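PDB 4F0C: glutathione transferase from Phanerochaete chrysosporium, which probably catalyses glutathione-dependent reactions such as conjugation to electrophilic compounds, and is captured here with oxidized glutathione disulfide bound. Local coordinates for residues 43-48 with 55-60; 19-24 with 59-64; 28-33 with 79-84. All coordinates share one frame; numbering follows the deposited sequence. Where two conformers were deposited one is given.

Contact 1 (43-48 with 55-60); sequences EHKSPS and NGRIPA. With GDS (oxidized glutathione disulfide), chain B.
Gly56 O is where the two segments come together: His44 and Lys45 both close on it, each in its own way. The His44 ring comes edge-on, its CD2 lying 3.1 Å from Gly56 O. Lys45 reaches the same oxygen with its ammonium, NZ to Gly56 O being 2.9 Å, from well above the carbonyl plane (57° out of it). In this conformer, one of two deposited, NZ also makes a weak bond to Asn55 O. A bend at chi2 (-46°) curls the lysine chain back over the glycine. The packing is tight because Gly56, with no side chain, lets the CA atoms of Lys45 and Gly56 approach to 5.0 Å.

Beyond this point lies the glutathione site of the thioredoxin-like domain. His44 NE2 donates to ligand OE3 at 2.7 Å, on a rather bent path (N-H...O 131°), while Arg57 NE takes OE4 of the same carboxylate at 3.1 Å. The Arg57 guanidinium reaches both halves of the ligand: O1 of one sits over the middle of its face, and NH2 bonds O6 of the other. Ile58 adds the paired backbone bonds characteristic of glutathione transferases, its N giving to O2 at 2.8 Å and its O accepting from N2. Arg146 of the second subunit bonds Asn55 OD1, so the dimer interface borders this buried end.

Near the start of helix 47-50 the segment parts from 55-60 and becomes more exposed. Ser46, the N-cap residue, points OG back to Glu43 O at 2.6 Å, and Pro47 and Ser48 run on into solvent.

Contact 2 (19-24 with 59-64); sequences WKVDML and PALIDH
In the thioredoxin-like domain of this transferase, helix 18-28 packs on one face of the mixed sheet, and here Val21 is the residue that meets Pro59 and Leu61, on the chain that runs into and along strand 60-63. Pro59 follows a cis peptide bond, the conserved cis-proline of the thioredoxin fold, which in glutathione transferases lies beside the glutathione site, so the contact joins the helix to this part of the chain right next to the ligand. The proline ring itself lies against the bound glutathione disulfide.

Side chains alternate here: the CB atoms of Pro59 and Leu61 are directed at the helix, while Ala60 between them is turned to the other face of the sheet, where Phe49 of helix 47-50 covers it. Val21 answers with both branches. Its CG1 is held opposite the backbone N (chi1 180°), which spreads the two methyls along the strand, one for each neighbour. CG2 comes up to CG of the proline ring at 4.4 Å. The backbones stay well apart, with 8.1 Å between the CA atoms of Val21 and Pro59, and the touch is purely apolar and light. Ile77 of helix 74-85 lies against both Val21 and Pro59 and helps close this buried layer.

Next to Val21, Lys20, which touches the ligand, carries its NZ to a salt bridge with Asp75 and to hydrogen bonds with Ser74 and Gln109, linking helix 18-28 to helices 74-85 and 96-126 beside the ligand. On the strand side, the second half of the contact is made by a single methyl of Leu61: CD1 stands 4.4 Å from Val21 CG1.

Contact 3 (28-33 with 79-84); sequences LGLSFE and LYIVEK
Leu28 and Leu30 close on one methyl of Ile81 like two fingers. Leu28 CD1 lies 3.7 Å from Ile81 CG2, and Leu30 CD1 is 3.8 Å from that same methyl. Leu28 CD1 and Leu30 CD1 are themselves only 4.0 Å apart, so CG2 sits against the pair of them and the three carbons form a nearly equilateral triangle. Each leucine runs past the isoleucine in the opposite direction, side by side instead of end to end. Ile81 offers this branch because CG2 stands opposite its backbone N, while CG1 is swung round beside the N (chi1 -67°) and carries CD1 elsewhere.

The leucines belong to the turn of a beta-alpha-beta unit, in which strand 7-11, helix 18-28 and strand 32-36 follow one another and the two strands run parallel. Gly29, with phi 72°, ends the helix in a Schellman motif, and the turn it makes lets residues two apart direct their side chains at the same helix, 74-85.

Both leucines are only partly buried, whereas Ile81 is fully so, with Leu24 and Leu25 of helix 18-28 also against it. Other sides of helix 74-85 face the second subunit, where Tyr80 packs on its Ile100.

In the fold
All three contacts lie in the N-terminal domain. Contacts 1 and 2 share Pro59 and Ala60, and their centres are 14 Å apart: the first holds the glutathione-binding loop, the second the strand that this loop runs into. Contacts 2 and 3 are neighbours, centres 7 Å apart, in the layer of helices 18-28 and 74-85 on one face of the sheet. Ile81 CD1 packs on Val21 CG1 at 3.9 Å, and Asp63 OD2 lies 2.5 Å from Tyr80 OH, a probable hydrogen bond. Contact 3 lies farthest from the ligand, its Ile81 side chain about 12 Å from it and its centre 21 Å from that of contact 1, yet both contacts touch the second subunit.

Contact 1 (43-48 with 55-60)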
loop_
_atom_site.group_PDB
_atom_site.type_symbol
_atom_site.label_atom_id
_atom_site.label_comp_id
_atom_site.label_asym_id
_atom_site.label_seq_id
_atom_site.Cartn_x
_atom_site.Cartn_y
_atom_site.Cartn_z
ATOM N N GLU A 43 10.237 19.408 -8.967
ATOM C CA GLU A 43 10.555 19.996 -7.673
ATOM C C GLU A 43 10.514 18.906 -6.624
ATOM O O GLU A 43 11.255 18.936 -5.634
ATOM C CB GLU A 43 9.544 21.088 -7.310
ATOM C CG GLU A 43 9.827 21.747 -5.976
ATOM C CD GLU A 43 8.760 22.750 -5.568
ATOM O OE1 GLU A 43 7.817 22.993 -6.363
ATOM O OE2 GLU A 43 8.873 23.290 -4.441
ATOM N N HIS A 44 9.640 17.934 -6.860
ATOM C CA HIS A 44 9.455 16.817 -5.934
ATOM C C HIS A 44 10.659 15.858 -5.908
ATOM O O HIS A 44 10.784 15.044 -4.992
ATOM C CB HIS A 44 8.168 16.064 -6.283
ATOM C CG HIS A 44 8.152 15.517 -7.679
ATOM N ND1 HIS A 44 8.335 16.313 -8.794
ATOM C CD2 HIS A 44 7.975 14.255 -8.142
ATOM C CE1 HIS A 44 8.277 15.561 -9.883
ATOM N NE2 HIS A 44 8.053 14.310 -9.516
ATOM N N LYS A 45 11.536 15.965 -6.910
ATOM C CA LYS A 45 12.732 15.126 -6.996
ATOM C C LYS A 45 13.999 15.917 -6.632
ATOM O O LYS A 45 15.112 15.396 -6.714
ATOM C CB LYS A 45 12.885 14.526 -8.408
ATOM C CG LYS A 45 11.697 13.672 -8.909
ATOM C CD LYS A 45 11.192 12.682 -7.849
ATOM C CE LYS A 45 10.338 11.568 -8.488
ATOM N NZ LYS A 45 9.764 10.620 -7.479
ATOM N N SER A 46 13.825 17.177 -6.239
ATOM C CA SER A 46 14.956 18.025 -5.853
ATOM C C SER A 46 15.306 17.781 -4.381
ATOM O O SER A 46 14.433 17.392 -3.603
ATOM C CB SER A 46 14.604 19.502 -6.048
ATOM O OG SER A 46 13.625 19.902 -5.098
ATOM N N PRO A 47 16.583 18.020 -3.997
ATOM C CA PRO A 47 17.033 17.941 -2.598
ATOM C C PRO A 47 16.088 18.663 -1.643
ATOM O O PRO A 47 15.884 18.214 -0.513
ATOM C CB PRO A 47 18.386 18.670 -2.621
ATOM C CG PRO A 47 18.913 18.412 -4.006
ATOM C CD PRO A 47 17.700 18.330 -4.919
ATOM N N SER A 48 15.505 19.767 -2.094
ATOM C CA SER A 48 14.644 20.544 -1.217
ATOM C C SER A 48 13.383 19.782 -0.819
ATOM O O SER A 48 12.805 20.065 0.224
ATOM C CB SER A 48 14.299 21.905 -1.827
ATOM O OG SER A 48 13.562 21.750 -3.025
ATOM N N ASN A 55 11.480 9.201 -1.202
ATOM C CA ASN A 55 10.726 8.650 -2.337
ATOM C C ASN A 55 10.362 9.750 -3.363
ATOM O O ASN A 55 10.070 9.445 -4.522
ATOM C CB ASN A 55 9.468 7.899 -1.886
ATOM C CG ASN A 55 8.825 7.086 -3.026
ATOM O OD1 ASN A 55 9.539 6.529 -3.848
ATOM N ND2 ASN A 55 7.491 7.065 -3.101
ATOM N N GLY A 56 10.371 11.022 -2.926
ATOM C CA GLY A 56 10.153 12.137 -3.858
ATOM C C GLY A 56 8.745 12.141 -4.473
ATOM O O GLY A 56 8.550 12.463 -5.656
ATOM N N ARG A 57 7.759 11.783 -3.665
ATOM C CA ARG A 57 6.350 11.839 -4.083
ATOM C C ARG A 57 5.546 12.556 -3.004
ATOM O O ARG A 57 5.918 12.548 -1.834
ATOM C CB ARG A 57 5.789 10.428 -4.334
ATOM C CG ARG A 57 6.506 9.683 -5.465
ATOM C CD ARG A 57 5.801 8.324 -5.747
ATOM N NE ARG A 57 4.886 8.374 -6.895
ATOM C CZ ARG A 57 4.067 7.381 -7.262
ATOM N NH1 ARG A 57 3.999 6.273 -6.541
ATOM N NH2 ARG A 57 3.287 7.514 -8.329
ATOM N N ILE A 58 4.465 13.221 -3.407
ATOM C CA ILE A 58 3.593 13.871 -2.435
ATOM C C ILE A 58 2.439 12.913 -2.076
ATOM O O ILE A 58 2.062 12.064 -2.884
ATOM C CB ILE A 58 3.073 15.256 -2.970
ATOM C CG1 ILE A 58 2.079 15.061 -4.094
ATOM C CG2 ILE A 58 4.242 16.169 -3.379
ATOM C CD1 ILE A 58 0.659 15.071 -3.609
ATOM N N PRO A 59 1.841 13.064 -0.883
ATOM C CA PRO A 59 2.095 14.115 0.110
ATOM C C PRO A 59 3.228 13.826 1.112
ATOM O O PRO A 59 3.730 12.696 1.252
ATOM C CB PRO A 59 0.785 14.164 0.888
ATOM C CG PRO A 59 0.355 12.708 0.895
ATOM C CD PRO A 59 0.661 12.256 -0.529
ATOM N N ALA A 60 3.619 14.885 1.810
ATOM C CA ALA A 60 4.419 14.759 3.019
ATOM C C ALA A 60 3.841 15.804 3.961
ATOM O O ALA A 60 3.256 16.799 3.509
ATOM C CB ALA A 60 5.929 15.048 2.745
HETATM N N1 GDS B . 1.634 5.526 -2.003
HETATM C CA1 GDS B . 1.862 7.017 -2.122
HETATM C C1 GDS B . 0.916 7.819 -1.143
HETATM O OE1 GDS B . -0.246 7.372 -0.905
HETATM O OE2 GDS B . 1.414 8.841 -0.588
HETATM C CB1 GDS B . 1.622 7.530 -3.586
HETATM C CG1 GDS B . 1.867 9.054 -3.690
HETATM C CD1 GDS B . 1.793 9.460 -5.128
HETATM O O1 GDS B . 1.544 8.708 -6.055
HETATM N N2 GDS B . 2.029 10.803 -5.340
HETATM C CA2 GDS B . 2.028 11.382 -6.698
HETATM C C2 GDS B . 3.374 11.991 -7.003
HETATM O O2 GDS B . 3.957 12.657 -6.142
HETATM C CB2 GDS B . 1.026 12.557 -6.795
HETATM S SG2 GDS B . -0.666 11.925 -6.771
HETATM N N3 GDS B . 3.842 11.839 -8.260
HETATM C CA3 GDS B . 5.098 12.436 -8.620
HETATM C C3 GDS B . 5.970 11.447 -9.384
HETATM O OE3 GDS B . 6.982 11.889 -9.970
HETATM O OE4 GDS B . 5.628 10.253 -9.299
HETATM N N4 GDS B . -0.120 6.929 -7.552
HETATM C CA4 GDS B . -0.379 5.525 -7.202
HETATM C C4 GDS B . -0.967 5.482 -5.761
HETATM O OE5 GDS B . -1.668 6.451 -5.368
HETATM O OE6 GDS B . -0.701 4.456 -5.102
HETATM C C5 GDS B . -0.272 7.372 -8.842
HETATM O O5 GDS B . -0.633 6.651 -9.774
HETATM C CA5 GDS B . -0.002 8.845 -9.124
HETATM N N5 GDS B . 0.455 9.032 -10.530
HETATM C CB5 GDS B . -1.304 9.611 -8.871
HETATM S SG5 GDS B . -0.992 11.418 -8.830
HETATM C CA6 GDS B . 4.310 8.579 -11.947
HETATM C C6 GDS B . 4.037 7.387 -12.949
HETATM O OE7 GDS B . 4.942 7.062 -13.748
HETATM O OE8 GDS B . 2.921 6.829 -12.868
HETATM N N6 GDS B . 5.750 8.797 -11.805
HETATM C CB6 GDS B . 3.562 9.828 -12.500
HETATM C CG6 GDS B . 2.043 9.762 -12.275
HETATM C CD6 GDS B . 1.715 9.620 -10.794
HETATM O O6 GDS B . 2.432 9.996 -9.859
#

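Contact 2 (19-24 with 59-64)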
loop_
_atom_site.group_PDB
_atom_site.type_symbol
_atom_site.label_atom_id
_atom_site.label_comp_id
_atom_site.label_asym_id
_atom_site.label_seq_id
_atom_site.Cartn_x
_atom_site.Cartn_y
_atom_site.Cartn_z
ATOM N N TRP A 19 -5.008 14.771 -1.018
ATOM C CA TRP A 19 -6.360 15.243 -0.639
ATOM C C TRP A 19 -6.990 14.389 0.459
ATOM O O TRP A 19 -7.866 14.864 1.173
ATOM C CB TRP A 19 -7.271 15.377 -1.888
ATOM C CG TRP A 19 -6.702 16.480 -2.750
ATOM C CD1 TRP A 19 -5.895 16.337 -3.864
ATOM C CD2 TRP A 19 -6.778 17.899 -2.485
ATOM N NE1 TRP A 19 -5.510 17.586 -4.319
ATOM C CE2 TRP A 19 -6.038 18.555 -3.499
ATOM C CE3 TRP A 19 -7.433 18.676 -1.517
ATOM C CZ2 TRP A 19 -5.904 19.955 -3.548
ATOM C CZ3 TRP A 19 -7.302 20.081 -1.579
ATOM C CH2 TRP A 19 -6.534 20.692 -2.579
ATOM N N LYS A 20 -6.529 13.141 0.615
ATOM C CA LYS A 20 -6.945 12.341 1.770
ATOM C C LYS A 20 -6.595 13.068 3.052
ATOM O O LYS A 20 -7.389 13.099 4.005
ATOM C CB LYS A 20 -6.189 11.003 1.839
ATOM C CG LYS A 20 -6.349 10.080 0.614
ATOM C CD LYS A 20 -5.384 8.892 0.837
ATOM C CE LYS A 20 -5.119 8.100 -0.457
ATOM N NZ LYS A 20 -4.039 7.072 -0.176
ATOM N N VAL A 21 -5.371 13.600 3.095
ATOM C CA VAL A 21 -4.878 14.261 4.289
ATOM C C VAL A 21 -5.599 15.598 4.475
ATOM O O VAL A 21 -5.982 15.936 5.577
ATOM C CB VAL A 21 -3.368 14.507 4.201
ATOM C CG1 VAL A 21 -2.871 15.205 5.451
ATOM C CG2 VAL A 21 -2.642 13.138 4.041
ATOM N N ASP A 22 -5.726 16.371 3.397
ATOM C CA ASP A 22 -6.524 17.602 3.453
ATOM C C ASP A 22 -7.922 17.337 4.064
ATOM O O ASP A 22 -8.372 18.073 4.952
ATOM C CB ASP A 22 -6.625 18.190 2.036
ATOM C CG ASP A 22 -7.406 19.505 1.985
ATOM O OD1 ASP A 22 -8.663 19.475 1.923
ATOM O OD2 ASP A 22 -6.745 20.558 1.991
ATOM N N MET A 23 -8.610 16.290 3.589
ATOM C CA MET A 23 -9.939 15.935 4.136
ATOM C C MET A 23 -9.893 15.707 5.653
ATOM O O MET A 23 -10.713 16.246 6.383
ATOM C CB MET A 23 -10.461 14.650 3.491
ATOM C CG MET A 23 -10.983 14.855 2.086
ATOM S SD MET A 23 -11.370 13.308 1.233
ATOM C CE MET A 23 -11.596 13.963 -0.432
ATOM N N LEU A 24 -8.943 14.893 6.111
ATOM C CA LEU A 24 -8.851 14.593 7.546
ATOM C C LEU A 24 -8.540 15.827 8.381
ATOM O O LEU A 24 -9.122 16.023 9.449
ATOM C CB LEU A 24 -7.828 13.467 7.831
ATOM C CG LEU A 24 -7.595 13.199 9.339
ATOM C CD1 LEU A 24 -8.906 12.686 9.964
ATOM C CD2 LEU A 24 -6.510 12.137 9.477
ATOM N N PRO A 59 1.841 13.064 -0.883
ATOM C CA PRO A 59 2.095 14.115 0.110
ATOM C C PRO A 59 3.228 13.826 1.112
ATOM O O PRO A 59 3.730 12.696 1.252
ATOM C CB PRO A 59 0.785 14.164 0.888
ATOM C CG PRO A 59 0.355 12.708 0.895
ATOM C CD PRO A 59 0.661 12.256 -0.529
ATOM N N ALA A 60 3.619 14.885 1.810
ATOM C CA ALA A 60 4.419 14.759 3.019
ATOM C C ALA A 60 3.841 15.804 3.961
ATOM O O ALA A 60 3.256 16.799 3.509
ATOM C CB ALA A 60 5.929 15.048 2.745
ATOM N N LEU A 61 4.013 15.575 5.258
ATOM C CA LEU A 61 3.416 16.442 6.288
ATOM C C LEU A 61 4.494 16.830 7.275
ATOM O O LEU A 61 5.246 15.967 7.733
ATOM C CB LEU A 61 2.334 15.665 7.055
ATOM C CG LEU A 61 1.627 16.454 8.176
ATOM C CD1 LEU A 61 0.431 17.150 7.596
ATOM C CD2 LEU A 61 1.191 15.525 9.335
ATOM N N ILE A 62 4.590 18.118 7.597
ATOM C CA ILE A 62 5.449 18.546 8.712
ATOM C C ILE A 62 4.582 19.012 9.860
ATOM O O ILE A 62 3.703 19.855 9.655
ATOM C CB ILE A 62 6.347 19.741 8.352
ATOM C CG1 ILE A 62 7.160 19.450 7.080
ATOM C CG2 ILE A 62 7.300 20.086 9.541
ATOM C CD1 ILE A 62 7.830 20.685 6.554
ATOM N N ASP A 63 4.812 18.466 11.057
ATOM C CA ASP A 63 4.085 18.890 12.245
ATOM C C ASP A 63 4.932 19.929 13.011
ATOM O O ASP A 63 5.845 19.611 13.787
ATOM C CB ASP A 63 3.733 17.667 13.100
ATOM C CG ASP A 63 2.849 18.002 14.293
ATOM O OD1 ASP A 63 2.671 19.210 14.645
ATOM O OD2 ASP A 63 2.371 17.017 14.908
ATOM N N HIS A 64 4.637 21.198 12.778
ATOM C CA HIS A 64 5.436 22.253 13.374
ATOM C C HIS A 64 5.302 22.326 14.903
ATOM O O HIS A 64 6.148 22.920 15.561
ATOM C CB HIS A 64 5.101 23.609 12.730
ATOM C CG HIS A 64 5.320 23.638 11.247
ATOM N ND1 HIS A 64 6.565 23.461 10.677
ATOM C CD2 HIS A 64 4.460 23.840 10.221
ATOM C CE1 HIS A 64 6.457 23.542 9.362
ATOM N NE2 HIS A 64 5.193 23.787 9.058
#

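Contact 3 (28-33 with 79-84)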
loop_
_atom_site.group_PDB
_atom_site.type_symbol
_atom_site.label_atom_id
_atom_site.label_comp_id
_atom_site.label_asym_id
_atom_site.label_seq_id
_atom_site.Cartn_x
_atom_site.Cartn_y
_atom_site.Cartn_z
ATOM N N LEU A 28 -11.030 17.360 11.349
ATOM C CA LEU A 28 -10.588 17.557 12.736
ATOM C C LEU A 28 -10.427 19.022 13.121
ATOM O O LEU A 28 -10.143 19.326 14.276
ATOM C CB LEU A 28 -9.268 16.796 13.007
ATOM C CG LEU A 28 -9.460 15.290 13.225
ATOM C CD1 LEU A 28 -8.126 14.501 13.086
ATOM C CD2 LEU A 28 -10.125 15.031 14.588
ATOM N N GLY A 29 -10.588 19.929 12.161
ATOM C CA GLY A 29 -10.486 21.349 12.462
ATOM C C GLY A 29 -9.053 21.799 12.754
ATOM O O GLY A 29 -8.839 22.798 13.429
ATOM N N LEU A 30 -8.075 21.062 12.239
ATOM C CA LEU A 30 -6.656 21.344 12.497
ATOM C C LEU A 30 -6.107 22.416 11.549
ATOM O O LEU A 30 -6.558 22.529 10.411
ATOM C CB LEU A 30 -5.847 20.048 12.346
ATOM C CG LEU A 30 -6.128 19.002 13.445
ATOM C CD1 LEU A 30 -5.623 17.574 13.090
ATOM C CD2 LEU A 30 -5.527 19.477 14.775
ATOM N N SER A 31 -5.131 23.200 12.002
ATOM C CA SER A 31 -4.623 24.294 11.170
ATOM C C SER A 31 -3.473 23.839 10.261
ATOM O O SER A 31 -2.571 23.116 10.690
ATOM C CB SER A 31 -4.208 25.492 12.028
ATOM O OG SER A 31 -3.102 25.152 12.833
ATOM N N PHE A 32 -3.484 24.271 9.007
ATOM C CA PHE A 32 -2.448 23.809 8.086
ATOM C C PHE A 32 -2.265 24.747 6.912
ATOM O O PHE A 32 -3.232 25.330 6.418
ATOM C CB PHE A 32 -2.698 22.360 7.593
ATOM C CG PHE A 32 -3.939 22.174 6.702
ATOM C CD1 PHE A 32 -5.221 22.040 7.263
ATOM C CD2 PHE A 32 -3.807 22.058 5.319
ATOM C CE1 PHE A 32 -6.363 21.831 6.452
ATOM C CE2 PHE A 32 -4.924 21.849 4.501
ATOM C CZ PHE A 32 -6.209 21.728 5.070
ATOM N N GLU A 33 -1.021 24.908 6.482
ATOM C CA GLU A 33 -0.770 25.573 5.214
ATOM C C GLU A 33 -0.577 24.475 4.168
ATOM O O GLU A 33 -0.169 23.343 4.487
ATOM C CB GLU A 33 0.460 26.466 5.275
ATOM C CG GLU A 33 1.720 25.702 5.465
ATOM C CD GLU A 33 2.978 26.499 5.100
ATOM O OE1 GLU A 33 4.074 25.970 5.347
ATOM O OE2 GLU A 33 2.884 27.624 4.565
ATOM N N LEU A 79 -2.784 7.957 9.727
ATOM C CA LEU A 79 -2.586 7.278 11.004
ATOM C C LEU A 79 -1.908 8.178 12.016
ATOM O O LEU A 79 -2.292 8.185 13.184
ATOM C CB LEU A 79 -1.792 5.962 10.796
ATOM C CG LEU A 79 -2.692 4.878 10.179
ATOM C CD1 LEU A 79 -1.840 3.792 9.494
ATOM C CD2 LEU A 79 -3.614 4.237 11.275
ATOM N N TYR A 80 -0.883 8.909 11.579
ATOM C CA TYR A 80 -0.147 9.819 12.460
ATOM C C TYR A 80 -1.128 10.836 13.053
ATOM O O TYR A 80 -1.171 11.049 14.267
ATOM C CB TYR A 80 0.952 10.573 11.688
ATOM C CG TYR A 80 1.646 11.686 12.505
ATOM C CD1 TYR A 80 2.685 11.392 13.387
ATOM C CD2 TYR A 80 1.234 13.016 12.380
ATOM C CE1 TYR A 80 3.315 12.408 14.152
ATOM C CE2 TYR A 80 1.838 14.046 13.152
ATOM C CZ TYR A 80 2.873 13.731 14.015
ATOM O OH TYR A 80 3.480 14.735 14.744
ATOM N N ILE A 81 -1.925 11.440 12.186
ATOM C CA ILE A 81 -2.840 12.479 12.637
ATOM C C ILE A 81 -3.863 11.944 13.647
ATOM O O ILE A 81 -4.120 12.583 14.690
ATOM C CB ILE A 81 -3.549 13.143 11.454
ATOM C CG1 ILE A 81 -2.528 13.930 10.624
ATOM C CG2 ILE A 81 -4.654 14.121 11.972
ATOM C CD1 ILE A 81 -3.055 14.391 9.274
ATOM N N VAL A 82 -4.467 10.788 13.366
ATOM C CA VAL A 82 -5.457 10.282 14.332
ATOM C C VAL A 82 -4.829 9.755 15.625
ATOM O O VAL A 82 -5.440 9.880 16.699
ATOM C CB VAL A 82 -6.471 9.243 13.760
ATOM C CG1 VAL A 82 -7.310 9.881 12.636
ATOM C CG2 VAL A 82 -5.771 7.948 13.294
ATOM N N GLU A 83 -3.647 9.152 15.551
ATOM C CA GLU A 83 -3.005 8.722 16.786
ATOM C C GLU A 83 -2.748 9.906 17.726
ATOM O O GLU A 83 -3.001 9.840 18.942
ATOM C CB GLU A 83 -1.715 7.947 16.482
ATOM C CG GLU A 83 -2.004 6.514 16.038
ATOM C CD GLU A 83 -2.438 5.623 17.204
ATOM O OE1 GLU A 83 -3.062 4.571 16.960
ATOM O OE2 GLU A 83 -2.144 5.973 18.365
ATOM N N LYS A 84 -2.272 11.008 17.166
ATOM C CA LYS A 84 -1.850 12.110 18.021
ATOM C C LYS A 84 -2.906 13.176 18.273
ATOM O O LYS A 84 -2.828 13.881 19.271
ATOM C CB LYS A 84 -0.563 12.766 17.469
ATOM C CG LYS A 84 0.690 11.959 17.799
ATOM C CD LYS A 84 2.009 12.714 17.518
ATOM C CE LYS A 84 2.153 14.049 18.232
ATOM N NZ LYS A 84 2.443 13.985 19.702
#